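Regulatory protein RapF (Bacillus subtilis, PDB 4I9E) inhibits the competence transcription factor ComA by binding its DNA-binding domain, and itself binds the PhrF peptide through its tetratricopeptide repeat domain. Local coordinates at residues L263-F268 against V300-E305; M223-Y228 against A252-S257. All coordinates share one frame; numbering follows the deposited sequence.

Contact 1 (L263-F268 against V300-E305); sequences LPQAYF and VIYLSE. With GLC (alpha-D-glucopyranose), chain C.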
ATOM      1  N   LEU A 263       7.630  25.982 -13.038  1.00 49.80           N
ATOM      2  CA  LEU A 263       9.047  26.477 -13.159  1.00 47.81           C
ATOM      3  C   LEU A 263       9.982  26.484 -11.928  1.00 45.92           C
ATOM      4  O   LEU A 263      11.153  26.134 -12.066  1.00 45.49           O
ATOM      5  CB  LEU A 263       9.119  27.805 -13.920  1.00 48.35           C
ATOM      6  CG  LEU A 263       8.872  27.614 -15.418  1.00 47.02           C
ATOM      7  CD1 LEU A 263       8.461  28.936 -15.948  1.00 48.61           C
ATOM      8  CD2 LEU A 263      10.067  27.108 -16.156  1.00 45.51           C
ATOM      9  N   PRO A 264       9.486  26.867 -10.736  1.00 44.84           N
ATOM     10  CA  PRO A 264      10.360  26.694  -9.556  1.00 43.83           C
ATOM     11  C   PRO A 264      10.912  25.272  -9.348  1.00 43.46           C
ATOM     12  O   PRO A 264      12.116  25.131  -9.120  1.00 43.45           O
ATOM     13  CB  PRO A 264       9.449  27.103  -8.376  1.00 44.19           C
ATOM     14  CG  PRO A 264       8.487  28.098  -8.989  1.00 43.48           C
ATOM     15  CD  PRO A 264       8.186  27.481 -10.357  1.00 44.53           C
ATOM     16  N   GLN A 265      10.052  24.237  -9.393  1.00 42.24           N
ATOM     17  CA  GLN A 265      10.518  22.832  -9.360  1.00 41.32           C
ATOM     18  C   GLN A 265      11.377  22.478 -10.579  1.00 41.30           C
ATOM     19  O   GLN A 265      12.411  21.825 -10.415  1.00 41.66           O
ATOM     20  CB  GLN A 265       9.356  21.821  -9.253  1.00 41.34           C
ATOM     21  CG  GLN A 265       9.769  20.338  -8.908  1.00 40.11           C
ATOM     22  CD  GLN A 265       8.583  19.308  -8.889  1.00 38.53           C
ATOM     23  OE1 GLN A 265       7.388  19.662  -8.869  1.00 35.17           O
ATOM     24  NE2 GLN A 265       8.931  18.047  -8.907  1.00 33.54           N
ATOM     25  N   ALA A 266      10.948  22.873 -11.785  1.00 40.78           N
ATOM     26  CA  ALA A 266      11.726  22.633 -12.994  1.00 41.71           C
ATOM     27  C   ALA A 266      13.184  23.146 -12.890  1.00 42.48           C
ATOM     28  O   ALA A 266      14.109  22.573 -13.537  1.00 44.67           O
ATOM     29  CB  ALA A 266      11.007  23.195 -14.275  1.00 41.56           C
ATOM     30  N   TYR A 267      13.405  24.182 -12.072  1.00 42.10           N
ATOM     31  CA  TYR A 267      14.736  24.779 -11.907  1.00 41.50           C
ATOM     32  C   TYR A 267      15.521  24.189 -10.748  1.00 40.70           C
ATOM     33  O   TYR A 267      16.767  24.268 -10.698  1.00 40.77           O
ATOM     34  CB  TYR A 267      14.655  26.328 -11.825  1.00 43.10           C
ATOM     35  CG  TYR A 267      14.760  27.021 -13.176  1.00 42.84           C
ATOM     36  CD1 TYR A 267      13.625  27.346 -13.906  1.00 42.19           C
ATOM     37  CD2 TYR A 267      16.010  27.310 -13.741  1.00 43.77           C
ATOM     38  CE1 TYR A 267      13.727  27.959 -15.180  1.00 43.11           C
ATOM     39  CE2 TYR A 267      16.119  27.902 -14.996  1.00 43.61           C
ATOM     40  CZ  TYR A 267      14.974  28.227 -15.713  1.00 44.82           C
ATOM     41  OH  TYR A 267      15.084  28.848 -16.961  1.00 46.57           O
ATOM     42  N   PHE A 268      14.815  23.533  -9.846  1.00 39.24           N
ATOM     43  CA  PHE A 268      15.453  23.079  -8.614  1.00 38.45           C
ATOM     44  C   PHE A 268      16.559  21.957  -8.698  1.00 38.92           C
ATOM     45  O   PHE A 268      17.649  22.128  -8.158  1.00 40.22           O
ATOM     46  CB  PHE A 268      14.428  22.795  -7.530  1.00 35.71           C
ATOM     47  CG  PHE A 268      15.063  22.457  -6.226  1.00 38.62           C
ATOM     48  CD1 PHE A 268      15.436  23.484  -5.331  1.00 36.26           C
ATOM     49  CD2 PHE A 268      15.338  21.115  -5.889  1.00 36.91           C
ATOM     50  CE1 PHE A 268      16.049  23.182  -4.143  1.00 35.50           C
ATOM     51  CE2 PHE A 268      15.963  20.796  -4.705  1.00 36.85           C
ATOM     52  CZ  PHE A 268      16.312  21.834  -3.806  1.00 35.86           C
ATOM     53  N   VAL A 300       6.333  29.429  -1.214  1.00 50.31           N
ATOM     54  CA  VAL A 300       6.929  29.351   0.114  1.00 50.39           C
ATOM     55  C   VAL A 300       7.907  28.173   0.192  1.00 50.10           C
ATOM     56  O   VAL A 300       9.035  28.328   0.659  1.00 51.31           O
ATOM     57  CB  VAL A 300       5.807  29.167   1.188  1.00 50.28           C
ATOM     58  CG1 VAL A 300       6.370  29.070   2.584  1.00 51.60           C
ATOM     59  CG2 VAL A 300       4.760  30.307   1.092  1.00 52.90           C
ATOM     60  N   ILE A 301       7.466  27.006  -0.276  1.00 48.72           N
ATOM     61  CA  ILE A 301       8.243  25.795  -0.153  1.00 47.00           C
ATOM     62  C   ILE A 301       9.477  25.867  -1.029  1.00 46.84           C
ATOM     63  O   ILE A 301      10.573  25.584  -0.537  1.00 45.94           O
ATOM     64  CB  ILE A 301       7.400  24.504  -0.420  1.00 46.74           C
ATOM     65  CG1 ILE A 301       6.395  24.307   0.717  1.00 46.31           C
ATOM     66  CG2 ILE A 301       8.328  23.267  -0.477  1.00 45.97           C
ATOM     67  CD1 ILE A 301       5.229  23.365   0.382  1.00 46.14           C
ATOM     68  N   TYR A 302       9.323  26.240  -2.306  1.00 45.85           N
ATOM     69  CA  TYR A 302      10.523  26.436  -3.122  1.00 46.57           C
ATOM     70  C   TYR A 302      11.474  27.608  -2.748  1.00 47.50           C
ATOM     71  O   TYR A 302      12.671  27.491  -2.926  1.00 48.76           O
ATOM     72  CB  TYR A 302      10.226  26.336  -4.608  1.00 46.16           C
ATOM     73  CG  TYR A 302      10.140  24.879  -5.046  1.00 46.30           C
ATOM     74  CD1 TYR A 302      11.286  24.077  -5.078  1.00 46.28           C
ATOM     75  CD2 TYR A 302       8.915  24.280  -5.376  1.00 43.62           C
ATOM     76  CE1 TYR A 302      11.223  22.718  -5.468  1.00 45.52           C
ATOM     77  CE2 TYR A 302       8.847  22.928  -5.777  1.00 41.74           C
ATOM     78  CZ  TYR A 302       9.996  22.159  -5.808  1.00 44.66           C
ATOM     79  OH  TYR A 302       9.959  20.837  -6.187  1.00 44.02           O
ATOM     80  N   LEU A 303      10.968  28.702  -2.190  1.00 48.11           N
ATOM     81  CA  LEU A 303      11.827  29.779  -1.725  1.00 48.36           C
ATOM     82  C   LEU A 303      12.712  29.165  -0.682  1.00 47.24           C
ATOM     83  O   LEU A 303      13.935  29.287  -0.720  1.00 48.66           O
ATOM     84  CB  LEU A 303      10.989  30.897  -1.059  1.00 48.92           C
ATOM     85  CG  LEU A 303      10.725  32.322  -1.577  1.00 52.36           C
ATOM     86  CD1 LEU A 303      10.803  32.472  -3.114  1.00 53.71           C
ATOM     87  CD2 LEU A 303       9.370  32.849  -1.018  1.00 49.71           C
ATOM     88  N   SER A 304      12.079  28.481   0.256  1.00 45.39           N
ATOM     89  CA  SER A 304      12.774  27.881   1.370  1.00 45.12           C
ATOM     90  C   SER A 304      13.860  26.864   0.920  1.00 44.31           C
ATOM     91  O   SER A 304      14.956  26.805   1.508  1.00 43.77           O
ATOM     92  CB  SER A 304      11.724  27.206   2.262  1.00 45.36           C
ATOM     93  OG  SER A 304      12.284  26.814   3.495  1.00 48.78           O
ATOM     94  N   GLU A 305      13.520  26.075  -0.107  1.00 43.24           N
ATOM     95  CA  GLU A 305      14.381  25.041  -0.692  1.00 43.40           C
ATOM     96  C   GLU A 305      15.539  25.576  -1.536  1.00 43.38           C
ATOM     97  O   GLU A 305      16.620  25.044  -1.466  1.00 43.42           O
ATOM     98  CB  GLU A 305      13.545  24.001  -1.478  1.00 42.52           C
ATOM     99  CG  GLU A 305      12.785  23.141  -0.519  1.00 42.54           C
ATOM    100  CD  GLU A 305      11.962  22.036  -1.137  1.00 45.17           C
ATOM    101  OE1 GLU A 305      12.082  21.683  -2.347  1.00 42.28           O
ATOM    102  OE2 GLU A 305      11.203  21.467  -0.335  1.00 47.41           O
TER
HETATM  103  C1  GLC C   1       6.494  19.277  -5.759  1.00 48.36           C
HETATM  104  C2  GLC C   1       7.759  18.462  -5.426  1.00 45.16           C
HETATM  105  C3  GLC C   1       8.021  18.440  -3.923  1.00 47.44           C
HETATM  106  C4  GLC C   1       7.842  19.861  -3.303  1.00 50.10           C
HETATM  107  C5  GLC C   1       6.501  20.520  -3.695  1.00 48.52           C
HETATM  108  C6  GLC C   1       6.389  21.927  -3.182  1.00 50.17           C
HETATM  109  O2  GLC C   1       7.724  17.129  -6.003  1.00 44.89           O
HETATM  110  O3  GLC C   1       9.344  17.943  -3.677  1.00 44.46           O
HETATM  111  O4  GLC C   1       7.943  19.801  -1.882  1.00 48.84           O
HETATM  112  O5  GLC C   1       6.410  20.582  -5.123  1.00 47.81           O
HETATM  113  O6  GLC C   1       5.036  22.343  -3.170  1.00 55.63           O

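Contact 2 (M223-Y228 against A252-S257); sequences MGRTLY and AVFEES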
ATOM      1  N   MET A 223       4.168  17.319 -21.733  1.00 52.06           N
ATOM      2  CA  MET A 223       5.505  17.154 -22.326  1.00 52.85           C
ATOM      3  C   MET A 223       6.603  17.509 -21.332  1.00 51.19           C
ATOM      4  O   MET A 223       7.554  16.768 -21.163  1.00 50.84           O
ATOM      5  CB  MET A 223       5.657  18.008 -23.576  1.00 52.89           C
ATOM      6  CG  MET A 223       5.015  17.402 -24.807  1.00 55.42           C
ATOM      7  SD  MET A 223       5.363  18.339 -26.323  1.00 58.53           S
ATOM      8  CE  MET A 223       4.006  19.473 -26.310  1.00 58.52           C
ATOM      9  N   GLY A 224       6.422  18.624 -20.640  1.00 50.41           N
ATOM     10  CA  GLY A 224       7.405  19.123 -19.676  1.00 48.31           C
ATOM     11  C   GLY A 224       7.488  18.343 -18.385  1.00 45.91           C
ATOM     12  O   GLY A 224       8.563  18.170 -17.816  1.00 45.42           O
ATOM     13  N   ARG A 225       6.343  17.876 -17.916  1.00 44.33           N
ATOM     14  CA  ARG A 225       6.297  17.071 -16.723  1.00 42.21           C
ATOM     15  C   ARG A 225       7.033  15.733 -16.865  1.00 40.03           C
ATOM     16  O   ARG A 225       7.741  15.334 -15.972  1.00 36.18           O
ATOM     17  CB  ARG A 225       4.851  16.856 -16.330  1.00 43.80           C
ATOM     18  CG  ARG A 225       4.310  18.044 -15.582  1.00 46.84           C
ATOM     19  CD  ARG A 225       3.048  17.656 -14.909  1.00 51.79           C
ATOM     20  NE  ARG A 225       2.307  18.870 -14.618  1.00 60.25           N
ATOM     21  CZ  ARG A 225       1.871  19.234 -13.413  1.00 62.17           C
ATOM     22  NH1 ARG A 225       2.079  18.456 -12.345  1.00 61.02           N
ATOM     23  NH2 ARG A 225       1.223  20.395 -13.299  1.00 64.76           N
ATOM     24  N   THR A 226       6.862  15.086 -18.018  1.00 39.29           N
ATOM     25  CA  THR A 226       7.460  13.800 -18.316  1.00 39.78           C
ATOM     26  C   THR A 226       8.968  13.935 -18.561  1.00 39.56           C
ATOM     27  O   THR A 226       9.757  13.110 -18.067  1.00 40.70           O
ATOM     28  CB  THR A 226       6.781  13.095 -19.528  1.00 40.09           C
ATOM     29  OG1 THR A 226       6.803  13.973 -20.644  1.00 45.93           O
ATOM     30  CG2 THR A 226       5.355  12.772 -19.259  1.00 39.26           C
ATOM     31  N   LEU A 227       9.373  14.966 -19.308  1.00 38.67           N
ATOM     32  CA  LEU A 227      10.775  15.334 -19.441  1.00 37.74           C
ATOM     33  C   LEU A 227      11.406  15.478 -18.091  1.00 37.33           C
ATOM     34  O   LEU A 227      12.400  14.836 -17.809  1.00 38.45           O
ATOM     35  CB  LEU A 227      10.920  16.629 -20.244  1.00 38.19           C
ATOM     36  CG  LEU A 227      10.633  16.425 -21.735  1.00 37.81           C
ATOM     37  CD1 LEU A 227      10.644  17.750 -22.492  1.00 37.01           C
ATOM     38  CD2 LEU A 227      11.634  15.444 -22.301  1.00 34.11           C
ATOM     39  N   TYR A 228      10.806  16.294 -17.235  1.00 37.29           N
ATOM     40  CA  TYR A 228      11.296  16.506 -15.879  1.00 36.36           C
ATOM     41  C   TYR A 228      11.397  15.193 -15.120  1.00 35.74           C
ATOM     42  O   TYR A 228      12.401  14.912 -14.448  1.00 37.03           O
ATOM     43  CB  TYR A 228      10.383  17.472 -15.113  1.00 35.92           C
ATOM     44  CG  TYR A 228      10.805  17.569 -13.649  1.00 36.30           C
ATOM     45  CD1 TYR A 228      11.698  18.564 -13.224  1.00 30.49           C
ATOM     46  CD2 TYR A 228      10.329  16.625 -12.688  1.00 31.10           C
ATOM     47  CE1 TYR A 228      12.130  18.624 -11.885  1.00 31.57           C
ATOM     48  CE2 TYR A 228      10.759  16.703 -11.355  1.00 31.32           C
ATOM     49  CZ  TYR A 228      11.672  17.697 -10.971  1.00 32.17           C
ATOM     50  OH  TYR A 228      12.068  17.776  -9.660  1.00 30.68           O
ATOM     51  N   ALA A 252      12.652  24.451 -21.072  1.00 49.17           N
ATOM     52  CA  ALA A 252      12.320  25.147 -22.303  1.00 50.30           C
ATOM     53  C   ALA A 252      10.814  25.049 -22.618  1.00 51.60           C
ATOM     54  O   ALA A 252      10.177  26.047 -22.923  1.00 52.54           O
ATOM     55  CB  ALA A 252      13.164  24.626 -23.429  1.00 49.69           C
ATOM     56  N   VAL A 253      10.233  23.853 -22.506  1.00 52.61           N
ATOM     57  CA  VAL A 253       8.799  23.657 -22.732  1.00 53.83           C
ATOM     58  C   VAL A 253       7.914  24.539 -21.825  1.00 55.21           C
ATOM     59  O   VAL A 253       7.022  25.281 -22.294  1.00 55.81           O
ATOM     60  CB  VAL A 253       8.411  22.153 -22.579  1.00 53.30           C
ATOM     61  CG1 VAL A 253       6.906  21.970 -22.533  1.00 53.71           C
ATOM     62  CG2 VAL A 253       8.996  21.336 -23.701  1.00 54.22           C
ATOM     63  N   PHE A 254       8.165  24.441 -20.521  1.00 55.95           N
ATOM     64  CA  PHE A 254       7.442  25.214 -19.550  1.00 56.77           C
ATOM     65  C   PHE A 254       7.495  26.716 -19.840  1.00 58.35           C
ATOM     66  O   PHE A 254       6.486  27.403 -19.715  1.00 57.98           O
ATOM     67  CB  PHE A 254       7.973  24.931 -18.145  1.00 56.00           C
ATOM     68  CG  PHE A 254       7.589  23.588 -17.606  1.00 55.31           C
ATOM     69  CD1 PHE A 254       6.269  23.124 -17.708  1.00 55.94           C
ATOM     70  CD2 PHE A 254       8.537  22.779 -16.977  1.00 52.20           C
ATOM     71  CE1 PHE A 254       5.913  21.862 -17.198  1.00 53.25           C
ATOM     72  CE2 PHE A 254       8.187  21.509 -16.463  1.00 50.09           C
ATOM     73  CZ  PHE A 254       6.900  21.065 -16.566  1.00 52.43           C
ATOM     74  N   GLU A 255       8.676  27.200 -20.210  1.00 60.20           N
ATOM     75  CA  GLU A 255       8.917  28.611 -20.467  1.00 62.60           C
ATOM     76  C   GLU A 255       8.276  29.080 -21.764  1.00 65.02           C
ATOM     77  O   GLU A 255       7.516  30.062 -21.751  1.00 65.58           O
ATOM     78  CB  GLU A 255      10.421  28.908 -20.461  1.00 62.75           C
ATOM     79  CG  GLU A 255      10.997  28.819 -19.073  1.00 61.64           C
ATOM     80  CD  GLU A 255      12.392  29.315 -18.974  1.00 59.63           C
ATOM     81  OE1 GLU A 255      12.769  29.762 -17.885  1.00 61.19           O
ATOM     82  OE2 GLU A 255      13.117  29.255 -19.964  1.00 61.20           O
ATOM     83  N   GLU A 256       8.541  28.359 -22.857  1.00 67.14           N
ATOM     84  CA  GLU A 256       7.930  28.654 -24.157  1.00 70.42           C
ATOM     85  C   GLU A 256       6.408  28.692 -24.080  1.00 70.73           C
ATOM     86  O   GLU A 256       5.755  29.354 -24.880  1.00 71.90           O
ATOM     87  CB  GLU A 256       8.327  27.620 -25.204  1.00 70.50           C
ATOM     88  CG  GLU A 256       9.810  27.613 -25.602  1.00 72.80           C
ATOM     89  CD  GLU A 256      10.083  26.662 -26.793  1.00 73.75           C
ATOM     90  OE1 GLU A 256      11.062  25.865 -26.725  1.00 74.99           O
ATOM     91  OE2 GLU A 256       9.309  26.727 -27.794  1.00 77.01           O
ATOM     92  N   SER A 257       5.838  27.991 -23.108  1.00 70.36           N
ATOM     93  CA  SER A 257       4.402  27.943 -23.010  1.00 70.26           C
ATOM     94  C   SER A 257       3.915  28.753 -21.815  1.00 69.67           C
ATOM     95  O   SER A 257       2.721  28.807 -21.527  1.00 68.92           O
ATOM     96  CB  SER A 257       3.961  26.488 -22.939  1.00 70.07           C
ATOM     97  OG  SER A 257       2.671  26.330 -23.496  1.00 71.71           O
TER

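Contact 1 (L263-F268 against V300-E305)
Tyr302 reaches from helix 300-313 to helix 263-277 and carries the largest share of the contact. Its CB rests on the Pro264 ring, 3.9 Å from Pro264 CB. Beyond that the ring splits its duties. On one flank Tyr302 CE1 lies 3.8 Å from Phe268 CB; the two rings meet obliquely, planes 55° apart. On the other flank Tyr302 CE2 comes 3.4 Å from O5 of the bound glucose. One face is covered by the backbone of Pro264 and Gln265, with Gln265 CA 3.6 Å above the plane and displaced toward the rim. Tyr302 CZ then meets Gln265 CB at 3.5 Å, and at the tip Tyr302 OH lies 3.3 Å from C2 of the sugar. Gln265 runs out extended, CG anti to the backbone N (chi1 -168°), which carries its amide to the glucose, OE1 3.3 Å from C1 and the amide plane nearly parallel to the Tyr302 ring. Phe268 presents its ring edge to the Glu305 carbonyl, Phe268 CE1 to Glu305 O 3.3 Å, while Glu305 OE1 stands over one face of that ring, though not in close contact. Asp337 and Gly1, both hydrogen-bonded to the glucose, help complete the glycan pocket. The two segments run roughly parallel at 25°, with helix 280-297 packed against Pro264 and Leu303, and helix 319-331 touching Glu305 through Phe325.

Contact 2 (M223-Y228 against A252-S257)
Phe254 lying on Gly224 marks this as close antiparallel helix packing inside the TPR domain, where helix 220-236 pairs with helix 240-256. The short axes pass 9.1 Å apart at 156°; the side chains that meet are mostly apolar, and much of what they cover is backbone. The ring of Phe254 covers the glycine backbone: Gly224 CA sits over its face in a CH-pi contact, 4.1 Å from the centroid and 27° off the normal. The ring's far end presses further along the chain, Phe254 CZ coming to 3.3 Å from Gly224 C, while Phe254 CE2 lies 3.6 Å from Gly224 O. Gly224 has no beta carbon, and the ring lies directly against its backbone. The CZ end also meets the Arg225 side chain, whose CG is 4.1 Å from Phe254 CZ and whose guanidinium is turned nearly perpendicular to the ring. These helices are the two arms of a helix-turn-helix hairpin, the repeating unit of TPR proteins, and all but Met223 of the two segments fall within the predicted fourth repeat. Val253, one residue before the phenylalanine, fills the neighbouring part of the interface. Its CG1, anti to the backbone N (chi1 169°), faces Gly224 N at 3.9 Å and also meets Met223 CB, while Val253 CG2 touches Leu227 CD1 at 4.1 Å. An alanine at Phe254 would strip the cover from the Gly224 backbone and is likely to open a gap between the helices, leaving Arg225 CG without its ring neighbour. Leu263 and Ala266 of helix 263-277 also pack on the Phe254 side chain, and Leu227 is also touched by Tyr211 of helix 200-216.

How the contacts relate
From the N terminus, contact 2 comes first: it joins the start of helix 220-236 to the end of helix 240-256, at the hairpin end away from the connecting turn, closing a loop of 23 residues. Contact 1 opens later, at the start of helix 263-277, and closes at helix 300-313, with the rest of helix 263-277 and all of helix 280-297 in the 31 residues between. The two are therefore in series, neither nested nor crossed, with centres about 16 Å apart. They also touch directly: Tyr267 OH probably hydrogen-bonds Glu255 OE1, Gln265 NE2 makes a weak bond to Tyr228 OH, and Leu263 CD2 packs on Glu255 CG. Together they join helices of the TPR domain, from helix 220-236 to the glucose-lining helix 300-313.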